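Long-range contact in AgaA (Rhizobium radiobacter, PDB 6HLX), which binds the opine agropinic acid as a periplasmic substrate-binding protein and probably delivers it to an ABC transporter for import: residues 26-38 against 153-165. Sequence-based numbering, arbitrary orientation.
With SO4 (sulfate ion), chain V.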
loop_
_atom_site.group_PDB
_atom_site.type_symbol
_atom_site.label_atom_id
_atom_site.label_comp_id
_atom_site.label_asym_id
_atom_site.label_seq_id
_atom_site.Cartn_x
_atom_site.Cartn_y
_atom_site.Cartn_z
ATOM N N ARG A 26 -7.695 1.350 4.197
ATOM C CA ARG A 26 -6.812 0.503 5.007
ATOM C C ARG A 26 -6.775 0.953 6.470
ATOM O O ARG A 26 -6.807 0.112 7.363
ATOM C CB ARG A 26 -5.391 0.515 4.448
ATOM C CG ARG A 26 -5.306 -0.317 3.187
ATOM C CD ARG A 26 -3.936 -0.203 2.580
ATOM N NE ARG A 26 -3.544 -1.506 2.048
ATOM C CZ ARG A 26 -2.371 -1.761 1.482
ATOM N NH1 ARG A 26 -1.490 -0.783 1.291
ATOM N NH2 ARG A 26 -2.071 -2.995 1.096
ATOM N N THR A 27 -6.689 2.289 6.714
ATOM C CA THR A 27 -6.606 2.828 8.084
ATOM C C THR A 27 -7.839 2.403 8.910
ATOM O O THR A 27 -7.683 1.989 10.049
ATOM C CB THR A 27 -6.447 4.371 8.039
ATOM O OG1 THR A 27 -5.260 4.668 7.285
ATOM C CG2 THR A 27 -6.378 5.007 9.448
ATOM N N VAL A 28 -9.052 2.449 8.301
ATOM C CA VAL A 28 -10.270 2.031 8.990
ATOM C C VAL A 28 -10.250 0.496 9.176
ATOM O O VAL A 28 -10.525 -0.002 10.269
ATOM C CB VAL A 28 -11.559 2.530 8.288
ATOM C CG1 VAL A 28 -12.807 2.053 9.040
ATOM C CG2 VAL A 28 -11.560 4.064 8.161
ATOM N N LYS A 29 -9.886 -0.240 8.125
ATOM C CA LYS A 29 -9.836 -1.719 8.224
ATOM C C LYS A 29 -8.900 -2.183 9.341
ATOM O O LYS A 29 -9.208 -3.155 10.024
ATOM C CB LYS A 29 -9.345 -2.353 6.914
ATOM C CG LYS A 29 -10.435 -2.374 5.849
ATOM C CD LYS A 29 -10.133 -3.321 4.671
ATOM C CE LYS A 29 -8.844 -2.948 3.933
ATOM N NZ LYS A 29 -8.730 -3.668 2.625
ATOM N N LEU A 30 -7.774 -1.480 9.540
ATOM C CA LEU A 30 -6.782 -1.885 10.544
ATOM C C LEU A 30 -7.205 -1.574 11.995
ATOM O O LEU A 30 -6.584 -2.061 12.939
ATOM C CB LEU A 30 -5.395 -1.331 10.200
ATOM C CG LEU A 30 -4.820 -1.909 8.901
ATOM C CD1 LEU A 30 -3.633 -1.105 8.441
ATOM C CD2 LEU A 30 -4.492 -3.423 9.029
ATOM N N ALA A 31 -8.308 -0.851 12.160
ATOM C CA ALA A 31 -8.883 -0.629 13.486
ATOM C C ALA A 31 -9.848 -1.781 13.811
ATOM O O ALA A 31 -9.989 -2.150 14.970
ATOM C CB ALA A 31 -9.662 0.691 13.490
ATOM N N ILE A 32 -10.565 -2.286 12.804
ATOM C CA ILE A 32 -11.652 -3.265 12.980
ATOM C C ILE A 32 -11.231 -4.710 12.745
ATOM O O ILE A 32 -11.955 -5.610 13.167
ATOM C CB ILE A 32 -12.765 -2.867 11.958
ATOM C CG1 ILE A 32 -13.403 -1.505 12.342
ATOM C CG2 ILE A 32 -13.849 -3.961 11.740
ATOM C CD1 ILE A 32 -14.148 -0.865 11.039
ATOM N N HIS A 33 -10.146 -4.930 11.997
ATOM C CA HIS A 33 -9.794 -6.288 11.585
ATOM C C HIS A 33 -8.419 -6.742 12.010
ATOM O O HIS A 33 -7.536 -5.920 12.216
ATOM C CB HIS A 33 -9.880 -6.377 10.040
ATOM C CG HIS A 33 -11.274 -6.262 9.495
ATOM N ND1 HIS A 33 -12.219 -7.240 9.725
ATOM C CD2 HIS A 33 -11.814 -5.305 8.700
ATOM C CE1 HIS A 33 -13.313 -6.837 9.102
ATOM N NE2 HIS A 33 -13.108 -5.675 8.461
ATOM N N ARG A 34 -8.213 -8.077 11.997
ATOM C CA ARG A 34 -6.935 -8.713 12.276
ATOM C C ARG A 34 -6.776 -9.913 11.353
ATOM O O ARG A 34 -7.770 -10.553 10.999
ATOM C CB ARG A 34 -6.875 -9.177 13.755
ATOM C CG ARG A 34 -6.604 -8.046 14.770
ATOM C CD ARG A 34 -5.214 -7.456 14.567
ATOM N NE ARG A 34 -4.898 -6.321 15.445
ATOM C CZ ARG A 34 -5.159 -5.044 15.169
ATOM N NH1 ARG A 34 -5.824 -4.715 14.061
ATOM N NH2 ARG A 34 -4.781 -4.091 16.007
ATOM N N GLY A 35 -5.524 -10.226 11.012
ATOM C CA GLY A 35 -5.193 -11.429 10.249
ATOM C C GLY A 35 -4.586 -12.479 11.153
ATOM O O GLY A 35 -4.579 -12.323 12.384
ATOM N N LEU A 36 -4.033 -13.554 10.556
ATOM C CA LEU A 36 -3.332 -14.585 11.326
ATOM C C LEU A 36 -2.141 -13.917 12.018
ATOM O O LEU A 36 -1.858 -14.172 13.186
ATOM C CB LEU A 36 -2.837 -15.688 10.385
ATOM C CG LEU A 36 -3.944 -16.564 9.807
ATOM C CD1 LEU A 36 -3.436 -17.379 8.602
ATOM C CD2 LEU A 36 -4.585 -17.428 10.900
ATOM N N VAL A 37 -1.498 -13.005 11.279
ATOM C CA VAL A 37 -0.366 -12.190 11.726
ATOM C C VAL A 37 -0.575 -10.765 11.208
ATOM O O VAL A 37 -1.306 -10.564 10.234
ATOM C CB VAL A 37 0.984 -12.747 11.209
ATOM C CG1 VAL A 37 1.349 -14.072 11.878
ATOM C CG2 VAL A 37 0.994 -12.880 9.678
ATOM N N ASN A 38 0.058 -9.796 11.853
ATOM C CA ASN A 38 0.067 -8.408 11.363
ATOM C C ASN A 38 1.382 -7.824 11.800
ATOM O O ASN A 38 1.970 -8.321 12.764
ATOM C CB ASN A 38 -1.085 -7.601 11.929
ATOM C CG ASN A 38 -2.411 -7.962 11.300
ATOM O OD1 ASN A 38 -3.248 -8.627 11.919
ATOM N ND2 ASN A 38 -2.628 -7.554 10.041
ATOM N N ALA A 153 -22.651 -4.386 3.367
ATOM C CA ALA A 153 -22.995 -5.006 4.661
ATOM C C ALA A 153 -22.060 -4.476 5.764
ATOM O O ALA A 153 -20.889 -4.225 5.481
ATOM C CB ALA A 153 -22.898 -6.523 4.567
ATOM N N ALA A 154 -22.597 -4.230 6.978
ATOM C CA ALA A 154 -21.802 -3.696 8.095
ATOM C C ALA A 154 -20.664 -4.676 8.455
ATOM O O ALA A 154 -20.915 -5.867 8.652
ATOM C CB ALA A 154 -22.678 -3.440 9.313
ATOM N N PRO A 155 -19.418 -4.195 8.503
ATOM C CA PRO A 155 -18.290 -5.112 8.774
ATOM C C PRO A 155 -18.336 -5.814 10.130
ATOM O O PRO A 155 -18.754 -5.233 11.152
ATOM C CB PRO A 155 -17.077 -4.183 8.742
ATOM C CG PRO A 155 -17.487 -3.055 7.864
ATOM C CD PRO A 155 -18.934 -2.831 8.211
ATOM N N VAL A 156 -17.906 -7.087 10.118
ATOM C CA VAL A 156 -17.742 -7.898 11.332
ATOM C C VAL A 156 -16.305 -8.421 11.289
ATOM O O VAL A 156 -15.926 -9.084 10.326
ATOM C CB VAL A 156 -18.781 -9.028 11.494
ATOM C CG1 VAL A 156 -18.406 -9.939 12.672
ATOM C CG2 VAL A 156 -20.187 -8.450 11.707
ATOM N N GLY A 157 -15.512 -8.084 12.305
ATOM C CA GLY A 157 -14.116 -8.507 12.338
ATOM C C GLY A 157 -13.676 -8.969 13.711
ATOM O O GLY A 157 -14.507 -9.226 14.600
ATOM N N ALA A 158 -12.364 -9.098 13.874
ATOM C CA ALA A 158 -11.765 -9.570 15.120
ATOM C C ALA A 158 -10.794 -8.534 15.711
ATOM O O ALA A 158 -10.071 -8.834 16.656
ATOM C CB ALA A 158 -11.069 -10.918 14.889
ATOM N N GLY A 159 -10.827 -7.317 15.181
ATOM C CA GLY A 159 -9.916 -6.260 15.621
ATOM C C GLY A 159 -10.316 -5.563 16.914
ATOM O O GLY A 159 -11.359 -5.868 17.483
ATOM N N PRO A 160 -9.478 -4.600 17.381
ATOM C CA PRO A 160 -9.718 -3.959 18.697
ATOM C C PRO A 160 -10.951 -3.060 18.754
ATOM O O PRO A 160 -11.410 -2.751 19.850
ATOM C CB PRO A 160 -8.425 -3.149 18.944
ATOM C CG PRO A 160 -7.857 -2.923 17.568
ATOM C CD PRO A 160 -8.183 -4.177 16.802
ATOM N N PHE A 161 -11.449 -2.616 17.578
ATOM C CA PHE A 161 -12.655 -1.779 17.508
ATOM C C PHE A 161 -13.716 -2.434 16.635
ATOM O O PHE A 161 -13.380 -3.117 15.659
ATOM C CB PHE A 161 -12.333 -0.377 16.970
ATOM C CG PHE A 161 -11.401 0.453 17.832
ATOM C CD1 PHE A 161 -11.908 1.268 18.847
ATOM C CD2 PHE A 161 -10.027 0.457 17.595
ATOM C CE1 PHE A 161 -11.050 2.046 19.638
ATOM C CE2 PHE A 161 -9.166 1.223 18.398
ATOM C CZ PHE A 161 -9.687 2.010 19.413
ATOM N N LYS A 162 -14.992 -2.212 16.986
ATOM C CA LYS A 162 -16.157 -2.742 16.270
ATOM C C LYS A 162 -16.701 -1.628 15.410
ATOM O O LYS A 162 -16.720 -0.473 15.841
ATOM C CB LYS A 162 -17.286 -3.130 17.254
ATOM C CG LYS A 162 -16.915 -4.090 18.371
ATOM C CD LYS A 162 -18.150 -4.493 19.184
ATOM C CE LYS A 162 -18.608 -3.445 20.177
ATOM N NZ LYS A 162 -19.688 -3.982 21.047
ATOM N N PHE A 163 -17.211 -1.964 14.224
ATOM C CA PHE A 163 -17.843 -0.972 13.361
ATOM C C PHE A 163 -19.120 -0.473 14.055
ATOM O O PHE A 163 -19.923 -1.282 14.548
ATOM C CB PHE A 163 -18.202 -1.619 12.021
ATOM C CG PHE A 163 -18.940 -0.726 11.053
ATOM C CD1 PHE A 163 -18.244 0.116 10.190
ATOM C CD2 PHE A 163 -20.330 -0.763 10.967
ATOM C CE1 PHE A 163 -18.933 0.905 9.241
ATOM C CE2 PHE A 163 -21.020 0.044 10.049
ATOM C CZ PHE A 163 -20.315 0.874 9.190
ATOM N N ALA A 164 -19.306 0.856 14.118
ATOM C CA ALA A 164 -20.511 1.378 14.770
ATOM C C ALA A 164 -21.442 2.100 13.799
ATOM O O ALA A 164 -22.663 2.009 13.954
ATOM C CB ALA A 164 -20.157 2.247 15.960
ATOM N N GLY A 165 -20.890 2.694 12.752
ATOM C CA GLY A 165 -21.711 3.367 11.748
ATOM C C GLY A 165 -20.889 4.102 10.719
ATOM O O GLY A 165 -19.712 4.400 10.947
HETATM S S SO4 V . -18.134 -6.162 23.251
HETATM O O1 SO4 V . -17.546 -4.793 23.162
HETATM O O2 SO4 V . -19.224 -6.170 24.297
HETATM O O3 SO4 V . -17.128 -7.162 23.667
HETATM O O4 SO4 V . -18.732 -6.522 21.952
HETATM O O HOH W 1 -11.003 -9.243 11.297
#
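Arg-34, just past the C-terminal end of helix 23-32, lays its guanidinium across Pro-160, just before strand 161-167. In this periplasmic binding protein fold the strand is an outer strand of a mixed seven-stranded sheet. The helix end packs against it and the loop leading into it. Arg-34 can be followed outward. CB starts toward the loop, and Arg-34 CG lies 3.9 Å from Gly-159 CA. The chain then bends at chi2 (-65°), which turns the tip back along the helix end. NE has weak partners outside the contact, Tyr-180 OH and, in a long ion pair, Glu-48. Pro-160 CD sits over one guanidinium face, offset toward the rim, 3.5 Å from both Arg-34 CZ and Arg-34 NH2. Arg-34 NH1 donates to two carbonyls: Leu-30 O at 3.0 Å and His-33 O. Both acceptors lie near the guanidinium plane, which fixes its rotation. NH2 forms a salt bridge with Glu-481.

Two backbone bonds tie the segments together. Phe-161 N donates to Ala-31 O, and the Phe-161 ring turns its edge to that same oxygen. Gly-159 N reaches Ile-32 O at 2.9 Å, from above the carbonyl plane. Ile-32 CA also makes a CH...O contact with Phe-161 O, while its CD1 lies at the edge of the Phe-163 ring. One face of that ring is covered by Pro-155 CD from its own segment.

His-33 carries Ile-32 CG2 over one ring face and meets Val-156 O at its edge. Gly-157 CA packs 3.5 Å from His-33 ND1. One water joins His-33 ND1 (2.8 Å), Arg-34 N and Ala-158 N, accepting from both backbone amides.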